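Local structure of extracellular sialidase/neuraminidase, putative (Aspergillus fumigatus, 2XZI) at residues L52-G57 and P105-D110; Y116-W121 and L198-M203; G227-I232 and G336-M341; Y241-P246 and G250-A255. The protein probably acts as a sialidase-family glycoside hydrolase that prefers KDN, the deaminated sialic acid, and releases it from glycoconjugates. All coordinates share one frame; numbering follows the deposited sequence.

Interaction 1: residues L52-G57 and P105-D110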
loop_
_atom_site.group_PDB
_atom_site.type_symbol
_atom_site.label_atom_id
_atom_site.label_comp_id
_atom_site.label_asym_id
_atom_site.label_seq_id
_atom_site.Cartn_x
_atom_site.Cartn_y
_atom_site.Cartn_z
ATOM N N LEU A 52 -7.579 1.744 -9.644
ATOM C CA LEU A 52 -8.020 2.475 -8.454
ATOM C C LEU A 52 -6.818 2.755 -7.571
ATOM O O LEU A 52 -6.127 1.826 -7.156
ATOM C CB LEU A 52 -9.034 1.654 -7.666
ATOM C CG LEU A 52 -10.228 1.088 -8.424
ATOM C CD1 LEU A 52 -11.151 0.295 -7.490
ATOM C CD2 LEU A 52 -11.009 2.195 -9.114
ATOM N N ALA A 53 -6.559 4.043 -7.321
ATOM C CA ALA A 53 -5.466 4.483 -6.453
ATOM C C ALA A 53 -6.023 5.132 -5.193
ATOM O O ALA A 53 -6.825 6.075 -5.279
ATOM C CB ALA A 53 -4.581 5.460 -7.220
ATOM N N PHE A 54 -5.588 4.644 -4.035
ATOM C CA PHE A 54 -6.043 5.107 -2.733
ATOM C C PHE A 54 -4.911 5.754 -1.971
ATOM O O PHE A 54 -3.734 5.444 -2.197
ATOM C CB PHE A 54 -6.549 3.941 -1.892
ATOM C CG PHE A 54 -7.609 3.121 -2.555
ATOM C CD1 PHE A 54 -7.266 2.031 -3.350
ATOM C CD2 PHE A 54 -8.947 3.403 -2.362
ATOM C CE1 PHE A 54 -8.261 1.257 -3.976
ATOM C CE2 PHE A 54 -9.942 2.629 -2.990
ATOM C CZ PHE A 54 -9.590 1.551 -3.773
ATOM N N ALA A 55 -5.266 6.657 -1.065
ATOM C CA ALA A 55 -4.280 7.260 -0.180
ATOM C C ALA A 55 -4.966 7.818 1.062
ATOM O O ALA A 55 -6.209 7.975 1.101
ATOM C CB ALA A 55 -3.535 8.373 -0.906
ATOM N N GLU A 56 -4.152 8.110 2.072
ATOM C CA GLU A 56 -4.580 8.921 3.185
ATOM C C GLU A 56 -4.427 10.388 2.844
ATOM O O GLU A 56 -3.332 10.862 2.524
ATOM C CB GLU A 56 -3.723 8.599 4.409
ATOM C CG GLU A 56 -4.075 7.279 5.066
ATOM C CD GLU A 56 -3.234 6.993 6.288
ATOM O OE1 GLU A 56 -2.743 7.953 6.936
ATOM O OE2 GLU A 56 -3.084 5.798 6.617
ATOM N N GLY A 57 -5.547 11.101 2.895
ATOM C CA GLY A 57 -5.559 12.557 2.733
ATOM C C GLY A 57 -5.386 13.128 4.128
ATOM O O GLY A 57 -6.298 13.119 4.960
ATOM N N PRO A 105 -5.077 2.064 3.777
ATOM C CA PRO A 105 -5.849 1.377 2.738
ATOM C C PRO A 105 -5.214 0.053 2.310
ATOM O O PRO A 105 -4.024 0.003 1.982
ATOM C CB PRO A 105 -5.833 2.383 1.570
ATOM C CG PRO A 105 -4.609 3.197 1.817
ATOM C CD PRO A 105 -4.550 3.353 3.292
ATOM N N THR A 106 -6.015 -1.016 2.336
ATOM C CA THR A 106 -5.556 -2.352 1.937
ATOM C C THR A 106 -6.642 -3.011 1.074
ATOM O O THR A 106 -7.479 -3.766 1.573
ATOM C CB THR A 106 -5.187 -3.212 3.164
ATOM O OG1 THR A 106 -4.355 -2.445 4.036
ATOM C CG2 THR A 106 -4.427 -4.466 2.752
ATOM N N PRO A 107 -6.619 -2.720 -0.232
ATOM C CA PRO A 107 -7.630 -3.218 -1.171
ATOM C C PRO A 107 -7.315 -4.608 -1.698
ATOM O O PRO A 107 -6.145 -5.000 -1.777
ATOM C CB PRO A 107 -7.588 -2.184 -2.302
ATOM C CG PRO A 107 -6.149 -1.737 -2.312
ATOM C CD PRO A 107 -5.772 -1.676 -0.848
ATOM N N VAL A 108 -8.354 -5.351 -2.092
ATOM C CA VAL A 108 -8.203 -6.574 -2.859
ATOM C C VAL A 108 -9.397 -6.697 -3.811
ATOM O O VAL A 108 -10.538 -6.503 -3.402
ATOM C CB VAL A 108 -8.047 -7.830 -1.945
ATOM C CG1 VAL A 108 -9.241 -8.000 -0.994
ATOM C CG2 VAL A 108 -7.754 -9.099 -2.781
ATOM N N VAL A 109 -9.102 -7.047 -5.052
ATOM C CA VAL A 109 -10.131 -7.228 -6.057
ATOM C C VAL A 109 -10.548 -8.699 -6.065
ATOM O O VAL A 109 -9.723 -9.591 -6.242
ATOM C CB VAL A 109 -9.649 -6.798 -7.456
ATOM C CG1 VAL A 109 -10.763 -7.052 -8.497
ATOM C CG2 VAL A 109 -9.202 -5.323 -7.471
ATOM N N ASP A 110 -11.843 -8.939 -5.854
ATOM C CA ASP A 110 -12.378 -10.306 -5.876
ATOM C C ASP A 110 -12.809 -10.728 -7.284
ATOM O O ASP A 110 -12.868 -9.888 -8.183
ATOM C CB ASP A 110 -13.512 -10.474 -4.863
ATOM C CG ASP A 110 -13.540 -11.862 -4.228
ATOM O OD1 ASP A 110 -12.975 -12.823 -4.812
ATOM O OD2 ASP A 110 -14.135 -11.984 -3.138
#

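Interaction 2: residues Y116-W121 and L198-M203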
loop_
_atom_site.group_PDB
_atom_site.type_symbol
_atom_site.label_atom_id
_atom_site.label_comp_id
_atom_site.label_asym_id
_atom_site.label_seq_id
_atom_site.Cartn_x
_atom_site.Cartn_y
_atom_site.Cartn_z
ATOM N N TYR A 116 -12.895 -5.004 -2.366
ATOM C CA TYR A 116 -12.883 -4.871 -0.944
ATOM C C TYR A 116 -11.784 -3.907 -0.535
ATOM O O TYR A 116 -10.691 -3.936 -1.088
ATOM C CB TYR A 116 -12.614 -6.223 -0.309
ATOM C CG TYR A 116 -13.759 -7.210 -0.269
ATOM C CD1 TYR A 116 -14.894 -6.957 0.507
ATOM C CD2 TYR A 116 -13.659 -8.424 -0.937
ATOM C CE1 TYR A 116 -15.925 -7.898 0.582
ATOM C CE2 TYR A 116 -14.677 -9.360 -0.866
ATOM C CZ TYR A 116 -15.795 -9.077 -0.105
ATOM O OH TYR A 116 -16.806 -10.017 0.008
ATOM N N LEU A 117 -12.080 -3.051 0.441
ATOM C CA LEU A 117 -11.072 -2.159 0.993
ATOM C C LEU A 117 -11.094 -2.255 2.521
ATOM O O LEU A 117 -12.026 -1.789 3.186
ATOM C CB LEU A 117 -11.262 -0.719 0.492
ATOM C CG LEU A 117 -10.323 0.344 1.056
ATOM C CD1 LEU A 117 -8.964 0.222 0.440
ATOM C CD2 LEU A 117 -10.899 1.700 0.729
ATOM N N PHE A 118 -10.068 -2.897 3.065
ATOM C CA PHE A 118 -9.864 -2.880 4.507
ATOM C C PHE A 118 -9.152 -1.599 4.920
ATOM O O PHE A 118 -8.320 -1.088 4.184
ATOM C CB PHE A 118 -9.044 -4.099 4.948
ATOM C CG PHE A 118 -9.799 -5.406 4.884
ATOM C CD1 PHE A 118 -9.835 -6.169 3.705
ATOM C CD2 PHE A 118 -10.491 -5.870 6.013
ATOM C CE1 PHE A 118 -10.565 -7.377 3.654
ATOM C CE2 PHE A 118 -11.220 -7.078 5.961
ATOM C CZ PHE A 118 -11.240 -7.823 4.776
ATOM N N LEU A 119 -9.502 -1.086 6.099
ATOM C CA LEU A 119 -8.982 0.192 6.588
ATOM C C LEU A 119 -8.799 0.115 8.089
ATOM O O LEU A 119 -9.491 -0.663 8.739
ATOM C CB LEU A 119 -9.985 1.336 6.343
ATOM C CG LEU A 119 -10.482 1.618 4.943
ATOM C CD1 LEU A 119 -11.681 2.569 4.963
ATOM C CD2 LEU A 119 -9.360 2.213 4.128
ATOM N N SER A 120 -7.900 0.937 8.620
ATOM C CA SER A 120 -7.767 1.161 10.051
ATOM C C SER A 120 -8.390 2.514 10.415
ATOM O O SER A 120 -8.452 3.434 9.579
ATOM C CB SER A 120 -6.284 1.150 10.437
ATOM O OG SER A 120 -5.677 -0.120 10.195
ATOM N N TRP A 121 -8.872 2.619 11.658
ATOM C CA TRP A 121 -9.420 3.864 12.180
ATOM C C TRP A 121 -8.924 4.056 13.600
ATOM O O TRP A 121 -8.747 3.073 14.338
ATOM C CB TRP A 121 -10.949 3.771 12.200
ATOM C CG TRP A 121 -11.626 4.941 12.812
ATOM C CD1 TRP A 121 -12.041 6.054 12.152
ATOM C CD2 TRP A 121 -12.000 5.119 14.191
ATOM N NE1 TRP A 121 -12.637 6.926 13.023
ATOM C CE2 TRP A 121 -12.627 6.383 14.282
ATOM C CE3 TRP A 121 -11.847 4.349 15.362
ATOM C CZ2 TRP A 121 -13.117 6.898 15.500
ATOM C CZ3 TRP A 121 -12.331 4.872 16.579
ATOM C CH2 TRP A 121 -12.953 6.130 16.626
ATOM N N LEU A 198 -9.085 -15.334 -0.450
ATOM C CA LEU A 198 -8.440 -14.021 -0.311
ATOM C C LEU A 198 -7.530 -14.027 0.902
ATOM O O LEU A 198 -7.848 -14.630 1.927
ATOM C CB LEU A 198 -9.467 -12.906 -0.152
ATOM C CG LEU A 198 -10.524 -12.767 -1.256
ATOM C CD1 LEU A 198 -11.393 -11.543 -1.016
ATOM C CD2 LEU A 198 -9.868 -12.663 -2.619
ATOM N N VAL A 199 -6.397 -13.336 0.800
ATOM C CA VAL A 199 -5.513 -13.165 1.945
ATOM C C VAL A 199 -5.132 -11.696 2.025
ATOM O O VAL A 199 -4.598 -11.119 1.058
ATOM C CB VAL A 199 -4.218 -14.016 1.852
ATOM C CG1 VAL A 199 -3.419 -13.881 3.147
ATOM C CG2 VAL A 199 -4.543 -15.471 1.628
ATOM N N ILE A 200 -5.430 -11.111 3.183
ATOM C CA ILE A 200 -5.143 -9.710 3.477
ATOM C C ILE A 200 -4.139 -9.647 4.628
ATOM O O ILE A 200 -4.395 -10.195 5.708
ATOM C CB ILE A 200 -6.452 -8.933 3.796
ATOM C CG1 ILE A 200 -7.447 -9.017 2.615
ATOM C CG2 ILE A 200 -6.146 -7.480 4.174
ATOM C CD1 ILE A 200 -8.355 -10.297 2.586
ATOM N N PRO A 201 -2.986 -9.012 4.402
ATOM C CA PRO A 201 -1.996 -8.970 5.478
ATOM C C PRO A 201 -2.352 -7.918 6.502
ATOM O O PRO A 201 -2.809 -6.832 6.147
ATOM C CB PRO A 201 -0.704 -8.591 4.748
ATOM C CG PRO A 201 -1.172 -7.720 3.611
ATOM C CD PRO A 201 -2.520 -8.295 3.195
ATOM N N ALA A 202 -2.118 -8.226 7.770
ATOM C CA ALA A 202 -2.363 -7.305 8.865
ATOM C C ALA A 202 -1.347 -7.479 9.977
ATOM O O ALA A 202 -0.492 -8.384 9.927
ATOM C CB ALA A 202 -3.787 -7.458 9.406
ATOM N N MET A 203 -1.441 -6.615 10.981
ATOM C CA MET A 203 -0.520 -6.701 12.112
ATOM C C MET A 203 -0.691 -8.057 12.823
ATOM O O MET A 203 -1.789 -8.406 13.226
ATOM C CB MET A 203 -0.786 -5.559 13.084
ATOM C CG MET A 203 -0.087 -5.724 14.428
ATOM S SD MET A 203 -0.220 -4.204 15.376
ATOM C CE MET A 203 -0.092 -4.799 17.056
#

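Interaction 3: residues G227-I232 and G336-M341. With KDM (deamino-alpha-neuraminic acid), chain C.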
loop_
_atom_site.group_PDB
_atom_site.type_symbol
_atom_site.label_atom_id
_atom_site.label_comp_id
_atom_site.label_asym_id
_atom_site.label_seq_id
_atom_site.Cartn_x
_atom_site.Cartn_y
_atom_site.Cartn_z
ATOM N N GLY A 227 5.232 -8.682 11.631
ATOM C CA GLY A 227 5.272 -7.255 11.910
ATOM C C GLY A 227 3.911 -6.586 11.982
ATOM O O GLY A 227 2.859 -7.236 11.839
ATOM N N ALA A 228 3.939 -5.283 12.231
ATOM C CA ALA A 228 2.740 -4.460 12.192
ATOM C C ALA A 228 2.306 -4.189 10.749
ATOM O O ALA A 228 1.115 -4.185 10.471
ATOM C CB ALA A 228 2.972 -3.150 12.940
ATOM N N GLU A 229 3.263 -3.937 9.853
ATOM C CA GLU A 229 2.969 -3.614 8.452
ATOM C C GLU A 229 3.500 -4.704 7.548
ATOM O O GLU A 229 4.699 -4.774 7.271
ATOM C CB GLU A 229 3.561 -2.258 8.050
ATOM C CG GLU A 229 2.892 -1.061 8.687
ATOM C CD GLU A 229 3.479 0.275 8.251
ATOM O OE1 GLU A 229 4.590 0.299 7.653
ATOM O OE2 GLU A 229 2.779 1.290 8.472
ATOM N N GLY A 230 2.603 -5.586 7.129
ATOM C CA GLY A 230 2.970 -6.727 6.323
ATOM C C GLY A 230 2.556 -6.650 4.875
ATOM O O GLY A 230 1.658 -5.881 4.510
ATOM N N THR A 231 3.241 -7.448 4.065
ATOM C CA THR A 231 2.906 -7.699 2.660
ATOM C C THR A 231 2.752 -9.200 2.478
ATOM O O THR A 231 3.353 -9.984 3.213
ATOM C CB THR A 231 3.959 -7.164 1.639
ATOM O OG1 THR A 231 5.105 -8.036 1.565
ATOM C CG2 THR A 231 4.410 -5.744 1.975
ATOM N N ILE A 232 1.929 -9.584 1.509
ATOM C CA ILE A 232 1.662 -10.987 1.203
ATOM C C ILE A 232 1.734 -11.218 -0.302
ATOM O O ILE A 232 1.289 -10.376 -1.112
ATOM C CB ILE A 232 0.273 -11.428 1.775
ATOM C CG1 ILE A 232 0.090 -12.952 1.726
ATOM C CG2 ILE A 232 -0.895 -10.736 1.048
ATOM C CD1 ILE A 232 0.713 -13.687 2.871
ATOM N N GLY A 336 10.561 8.754 -2.118
ATOM C CA GLY A 336 10.928 7.656 -1.262
ATOM C C GLY A 336 10.007 7.523 -0.084
ATOM O O GLY A 336 9.671 8.504 0.567
ATOM N N GLY A 337 9.607 6.293 0.187
ATOM C CA GLY A 337 8.772 5.975 1.337
ATOM C C GLY A 337 7.920 4.763 1.013
ATOM O O GLY A 337 8.380 3.823 0.333
ATOM N N TYR A 338 6.669 4.801 1.481
ATOM C CA TYR A 338 5.706 3.708 1.233
ATOM C C TYR A 338 5.385 3.587 -0.253
ATOM O O TYR A 338 5.472 4.564 -1.008
ATOM C CB TYR A 338 4.390 3.962 1.973
ATOM C CG TYR A 338 4.394 3.772 3.476
ATOM C CD1 TYR A 338 5.469 4.183 4.282
ATOM C CD2 TYR A 338 3.272 3.223 4.102
ATOM C CE1 TYR A 338 5.416 4.015 5.687
ATOM C CE2 TYR A 338 3.227 3.044 5.463
ATOM C CZ TYR A 338 4.298 3.434 6.251
ATOM O OH TYR A 338 4.229 3.275 7.625
ATOM N N SER A 339 4.997 2.387 -0.682
ATOM C CA SER A 339 4.722 2.134 -2.085
ATOM C C SER A 339 3.651 1.070 -2.255
ATOM O O SER A 339 3.332 0.335 -1.318
ATOM C CB SER A 339 6.008 1.694 -2.794
ATOM O OG SER A 339 6.425 0.430 -2.289
ATOM N N SER A 340 3.104 0.994 -3.471
ATOM C CA SER A 340 2.112 -0.014 -3.833
ATOM C C SER A 340 2.251 -0.324 -5.310
ATOM O O SER A 340 2.480 0.586 -6.108
ATOM C CB SER A 340 0.698 0.484 -3.524
ATOM O OG SER A 340 -0.269 -0.539 -3.706
ATOM N N MET A 341 2.135 -1.602 -5.667
ATOM C CA MET A 341 2.207 -2.004 -7.069
ATOM C C MET A 341 1.016 -2.825 -7.535
ATOM O O MET A 341 0.447 -3.622 -6.777
ATOM C CB MET A 341 3.466 -2.852 -7.341
ATOM C CG MET A 341 4.781 -2.135 -7.101
ATOM S SD MET A 341 6.167 -3.219 -7.482
ATOM C CE MET A 341 6.096 -4.400 -6.116
HETATM C C2 KDM C . 4.505 5.520 9.930
HETATM C C1 KDM C . 5.816 5.658 9.166
HETATM C C3 KDM C . 3.310 5.863 9.021
HETATM C C4 KDM C . 1.994 5.141 9.433
HETATM C C5 KDM C . 2.010 4.532 10.841
HETATM C C6 KDM C . 3.220 3.574 10.967
HETATM C C7 KDM C . 3.466 3.095 12.406
HETATM C C8 KDM C . 4.558 2.010 12.434
HETATM C C9 KDM C . 4.845 1.564 13.857
HETATM O O5 KDM C . 0.757 3.864 11.135
HETATM O O1A KDM C . 5.842 6.396 8.152
HETATM O O1B KDM C . 6.786 5.020 9.639
HETATM O O4 KDM C . 0.932 6.092 9.357
HETATM O O6 KDM C . 4.470 4.166 10.478
HETATM O O7 KDM C . 3.875 4.209 13.204
HETATM O O8 KDM C . 4.143 0.853 11.693
HETATM O O9 KDM C . 3.663 0.914 14.354
HETATM O O2 KDM C . 4.606 6.469 10.998
#

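Interaction 4: residues Y241-P246 and G250-A255. With KDM (deamino-alpha-neuraminic acid), chain C.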
loop_
_atom_site.group_PDB
_atom_site.type_symbol
_atom_site.label_atom_id
_atom_site.label_comp_id
_atom_site.label_asym_id
_atom_site.label_seq_id
_atom_site.Cartn_x
_atom_site.Cartn_y
_atom_site.Cartn_z
ATOM N N TYR A 241 3.847 -16.146 1.219
ATOM C CA TYR A 241 5.093 -15.474 1.560
ATOM C C TYR A 241 4.710 -14.151 2.206
ATOM O O TYR A 241 4.061 -13.326 1.552
ATOM C CB TYR A 241 5.888 -15.276 0.254
ATOM C CG TYR A 241 7.091 -14.342 0.216
ATOM C CD1 TYR A 241 6.927 -12.980 -0.030
ATOM C CD2 TYR A 241 8.392 -14.830 0.325
ATOM C CE1 TYR A 241 8.016 -12.133 -0.128
ATOM C CE2 TYR A 241 9.495 -13.978 0.236
ATOM C CZ TYR A 241 9.297 -12.631 0.005
ATOM O OH TYR A 241 10.377 -11.767 -0.080
ATOM N N ARG A 242 5.067 -13.978 3.486
ATOM C CA ARG A 242 4.935 -12.693 4.166
ATOM C C ARG A 242 6.276 -11.983 4.126
ATOM O O ARG A 242 7.323 -12.592 4.388
ATOM C CB ARG A 242 4.505 -12.839 5.633
ATOM C CG ARG A 242 3.016 -13.059 5.883
ATOM C CD ARG A 242 2.167 -11.755 5.849
ATOM N NE ARG A 242 2.495 -10.766 6.886
ATOM C CZ ARG A 242 1.636 -10.249 7.773
ATOM N NH1 ARG A 242 0.360 -10.611 7.788
ATOM N NH2 ARG A 242 2.058 -9.349 8.662
ATOM N N ASN A 243 6.254 -10.701 3.780
ATOM C CA ASN A 243 7.457 -9.879 3.758
ATOM C C ASN A 243 7.108 -8.584 4.479
ATOM O O ASN A 243 6.385 -7.724 3.958
ATOM C CB ASN A 243 7.917 -9.678 2.306
ATOM C CG ASN A 243 9.169 -8.832 2.186
ATOM O OD1 ASN A 243 9.294 -7.807 2.853
ATOM N ND2 ASN A 243 10.086 -9.239 1.314
ATOM N N ASP A 244 7.565 -8.481 5.724
ATOM C CA ASP A 244 7.101 -7.454 6.640
ATOM C C ASP A 244 8.171 -6.410 6.912
ATOM O O ASP A 244 9.385 -6.686 6.843
ATOM C CB ASP A 244 6.705 -8.096 7.977
ATOM C CG ASP A 244 5.400 -8.886 7.906
ATOM O OD1 ASP A 244 4.930 -9.191 6.792
ATOM O OD2 ASP A 244 4.850 -9.224 8.972
ATOM N N ARG A 245 7.708 -5.222 7.281
ATOM C CA ARG A 245 8.557 -4.170 7.816
ATOM C C ARG A 245 9.140 -4.603 9.160
ATOM O O ARG A 245 8.400 -5.063 10.042
ATOM C CB ARG A 245 7.694 -2.923 8.011
ATOM C CG ARG A 245 8.373 -1.779 8.751
ATOM C CD ARG A 245 7.412 -0.626 8.880
ATOM N NE ARG A 245 7.921 0.434 9.748
ATOM C CZ ARG A 245 7.437 1.675 9.770
ATOM N NH1 ARG A 245 6.483 2.053 8.914
ATOM N NH2 ARG A 245 7.961 2.561 10.611
ATOM N N PRO A 246 10.466 -4.449 9.326
ATOM C CA PRO A 246 11.066 -4.808 10.615
ATOM C C PRO A 246 10.735 -3.785 11.710
ATOM O O PRO A 246 10.458 -2.615 11.410
ATOM C CB PRO A 246 12.565 -4.764 10.306
ATOM C CG PRO A 246 12.691 -3.700 9.231
ATOM C CD PRO A 246 11.471 -3.966 8.355
ATOM N N GLY A 250 17.086 -2.275 9.291
ATOM C CA GLY A 250 17.965 -3.358 8.920
ATOM C C GLY A 250 17.529 -4.020 7.634
ATOM O O GLY A 250 18.021 -3.657 6.555
ATOM N N TYR A 251 16.610 -4.984 7.763
ATOM C CA TYR A 251 16.214 -5.883 6.675
ATOM C C TYR A 251 14.746 -6.239 6.757
ATOM O O TYR A 251 14.160 -6.249 7.840
ATOM C CB TYR A 251 17.041 -7.181 6.734
ATOM C CG TYR A 251 18.523 -6.919 6.655
ATOM C CD1 TYR A 251 19.149 -6.728 5.421
ATOM C CD2 TYR A 251 19.289 -6.812 7.815
ATOM C CE1 TYR A 251 20.508 -6.453 5.341
ATOM C CE2 TYR A 251 20.649 -6.549 7.748
ATOM C CZ TYR A 251 21.246 -6.366 6.508
ATOM O OH TYR A 251 22.592 -6.105 6.436
ATOM N N ARG A 252 14.170 -6.562 5.605
ATOM C CA ARG A 252 12.816 -7.110 5.573
ATOM C C ARG A 252 12.746 -8.427 6.342
ATOM O O ARG A 252 13.715 -9.202 6.360
ATOM C CB ARG A 252 12.371 -7.346 4.137
ATOM C CG ARG A 252 12.423 -6.130 3.234
ATOM C CD ARG A 252 11.481 -5.008 3.652
ATOM N NE ARG A 252 10.072 -5.395 3.605
ATOM C CZ ARG A 252 9.081 -4.571 3.913
ATOM N NH1 ARG A 252 9.343 -3.300 4.237
ATOM N NH2 ARG A 252 7.826 -5.000 3.837
ATOM N N MET A 253 11.618 -8.659 7.001
ATOM C CA MET A 253 11.387 -9.888 7.752
ATOM C C MET A 253 10.482 -10.805 6.945
ATOM O O MET A 253 9.356 -10.434 6.612
ATOM C CB MET A 253 10.775 -9.566 9.120
ATOM C CG MET A 253 11.666 -8.716 10.028
ATOM S SD MET A 253 13.212 -9.532 10.476
ATOM C CE MET A 253 12.602 -10.740 11.633
ATOM N N VAL A 254 10.968 -12.001 6.624
ATOM C CA VAL A 254 10.273 -12.911 5.716
ATOM C C VAL A 254 9.852 -14.201 6.407
ATOM O O VAL A 254 10.612 -14.769 7.199
ATOM C CB VAL A 254 11.137 -13.218 4.431
ATOM C CG1 VAL A 254 10.552 -14.354 3.602
ATOM C CG2 VAL A 254 11.278 -11.956 3.584
ATOM N N ALA A 255 8.631 -14.647 6.123
ATOM C CA ALA A 255 8.180 -15.974 6.526
ATOM C C ALA A 255 7.397 -16.606 5.397
ATOM O O ALA A 255 6.777 -15.893 4.582
ATOM C CB ALA A 255 7.340 -15.902 7.781
HETATM C C2 KDM C . 4.505 5.520 9.930
HETATM C C1 KDM C . 5.816 5.658 9.166
HETATM C C3 KDM C . 3.310 5.863 9.021
HETATM C C4 KDM C . 1.994 5.141 9.433
HETATM C C5 KDM C . 2.010 4.532 10.841
HETATM C C6 KDM C . 3.220 3.574 10.967
HETATM C C7 KDM C . 3.466 3.095 12.406
HETATM C C8 KDM C . 4.558 2.010 12.434
HETATM C C9 KDM C . 4.845 1.564 13.857
HETATM O O5 KDM C . 0.757 3.864 11.135
HETATM O O1A KDM C . 5.842 6.396 8.152
HETATM O O1B KDM C . 6.786 5.020 9.639
HETATM O O4 KDM C . 0.932 6.092 9.357
HETATM O O6 KDM C . 4.470 4.166 10.478
HETATM O O7 KDM C . 3.875 4.209 13.204
HETATM O O8 KDM C . 4.143 0.853 11.693
HETATM O O9 KDM C . 3.663 0.914 14.354
HETATM O O2 KDM C . 4.606 6.469 10.998
#

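Interaction 1: residues L52-G57 and P105-D110
Phe54 reaches across from one blade of the six-bladed sialidase β-propeller to Pro105 and Pro107 on the innermost strand of the next. The short strand segments run nearly antiparallel (163°) but stay 7.7 Å apart at their closest, a separation spanned by side chains. At the root of Phe54, CB rests against Pro105 CB at 3.9 Å. The first torsion sets CG beside the backbone N and anti to the carbonyl carbon (chi1 -55°), which carries the ring along the partner strand to Pro107. There CD1 meets Pro107 CG at 4.1 Å. One atom further out, CE1 makes the tighter approach, 3.9 Å from Pro107 CB, and the tip atom CZ has already drawn off to 4.5 Å from that same CB. The phenyl group and the pyrrolidine lie side by side, running in opposing senses, and Phe54 meets both prolines through carbon atoms alone, in a buried interface. Pro107 also packs on Ala42 and Val44 of strand 37-45, and Phe54 on Tyr72. Two residues on, Glu56 turns its polar end to Arg58, a residue of the KDN pocket, through a salt bridge, and takes the backbone N of Asn104 on OE2, while its CG lies 4.3 Å from Pro105 CD.

Interaction 2: residues Y116-W121 and L198-M203
The hydroxyl of Tyr116 is hydrogen-bonded to the backbone N of Arg216, and between that polar end and the main chain the ring lies against Leu198. Contact is made by one methyl branch: Leu198 CD1 sits 3.9 Å from Tyr116 CD2 and at the same distance from Tyr116 CE2, straddling that ring bond obliquely. The leucine side chain runs roughly perpendicular to the tyrosine. Strand 115-122 belongs to one blade of the β-propeller and strand 198-202 to the following blade, so these side chains fill the wedge between two adjacent sheets. Further along the same wedge, Phe118 and Ile200 repeat the right-angled crossing with more atoms involved. Phe118 CE1 comes to 3.7 Å from Ile200 CG1 and 3.8 Å from Ile200 CD1. Its neighbour Phe118 CD1 meets the other branch, 3.9 Å from Ile200 CG2. Because CG1 of the isoleucine is anti to the carbonyl carbon (chi1 -58°) and CG2 is anti to the backbone N, both arms are presented to the phenyl ring. The rings of Tyr116 and Phe118 each meet Trp218 of strand 217-222 edge-to-face, and Ile200 also rests on Thr106 of strand 101-109.

Interaction 3: residues G227-I232 and G336-M341
Glu229 turns CG beside its backbone N (chi1 -70°) and then runs fully extended (chi2 -179°), while Tyr338 makes a similar first turn (chi1 -73°); the carboxylate and the phenol are thereby brought together from segments whose nearest CA atoms, those of these two residues, lie 10.6 Å apart. The phenol donates to Glu229 OE2 at 2.6 Å, a short bond received on the syn lone pair of that oxygen. Glu229 OE2 lies at the ring edge, near its plane, and the carboxylate plane is perpendicular to that of the ring. Glu229 OE1 is occupied as well, in a salt bridge with Arg245. This meeting lies near the centre of the propeller, within the KDN pocket, and is consistent with the tyrosine–glutamate pair of the sialidase family. The bound sugar lies against the pair: Tyr338 OH is 3.0 Å from the ring oxygen O6 of KDM and 3.2 Å from its anomeric carbon C2. Beside the hydroxyl, Glu229 OE2 comes within 3.4 Å of KDM C6. Tyr338 CE1 lies 3.5 Å from the ligand carboxylate oxygen O1A, which approaches the ring obliquely. Arg39, which also binds the ligand, makes a cation-π contact with the tyrosine ring.

Interaction 4: residues Y241-P246 and G250-A255
Backbone hydrogen bonds zip segments 241-246 and 250-255 into an antiparallel β-hairpin of a propeller blade: Arg242 and Ala255 form one hydrogen-bonded pair, Asp244 and Met253 another, with Asp244 N to Met253 O at 2.8 Å and nearly straight. Asn243 and Val254 form the non-hydrogen-bonded pair between them. Among the side-chain polar contacts, Arg252 holds Asn243 through NE and NH2. Its NE points almost straight at Asn243 OD1 (2.6 Å, 174°), in the guanidinium plane, and NH2 reaches the backbone O of Asn243 at 3.1 Å from above the carbonyl plane. Asp273 engages NH1. On the opposite face of the sheet, Arg242 forms a salt bridge with Asp244, NE to OD1 and NH2 to OD2 (2.8 Å), and Gly227 N also donates to OD2. Apolar contacts are fewer: Tyr241 CE2 meets Val254 CG1 at 3.5 Å, and Pro246 CB lies 4.1 Å from Met253 CG. Arg245, extended from CG to NE, gives NH2 to KDM O1B at 2.9 Å, with NH1 donating to the same oxygen. Together with Arg39 and Arg302, which also bind KDM, this is consistent with the sialidase arginine triad, whose positive charge would suit the sugar's carboxylate.

From the N terminus, interaction 1 closes a loop of 47 residues, joining the blade of strands 37-45 to 92-93 with the blade that starts at 101-109. Interaction 2 follows in series, closes a loop of 76 and carries that second blade on to the one holding 198-202; the two contacts adjoin through the pairing of neighbouring strands 101-109 and 115-122. Interaction 3 then closes a loop of more than a hundred residues, linking segment 227-232 to strand 334-343 across the central pocket. Nested inside that loop, interaction 4 is a local hairpin beside 230-234 in the same sheet; none cross. Interactions 3 and 4 share the bound KDM, and Ala202 O receives Arg242 NH2, tying interaction 2 to interaction 4.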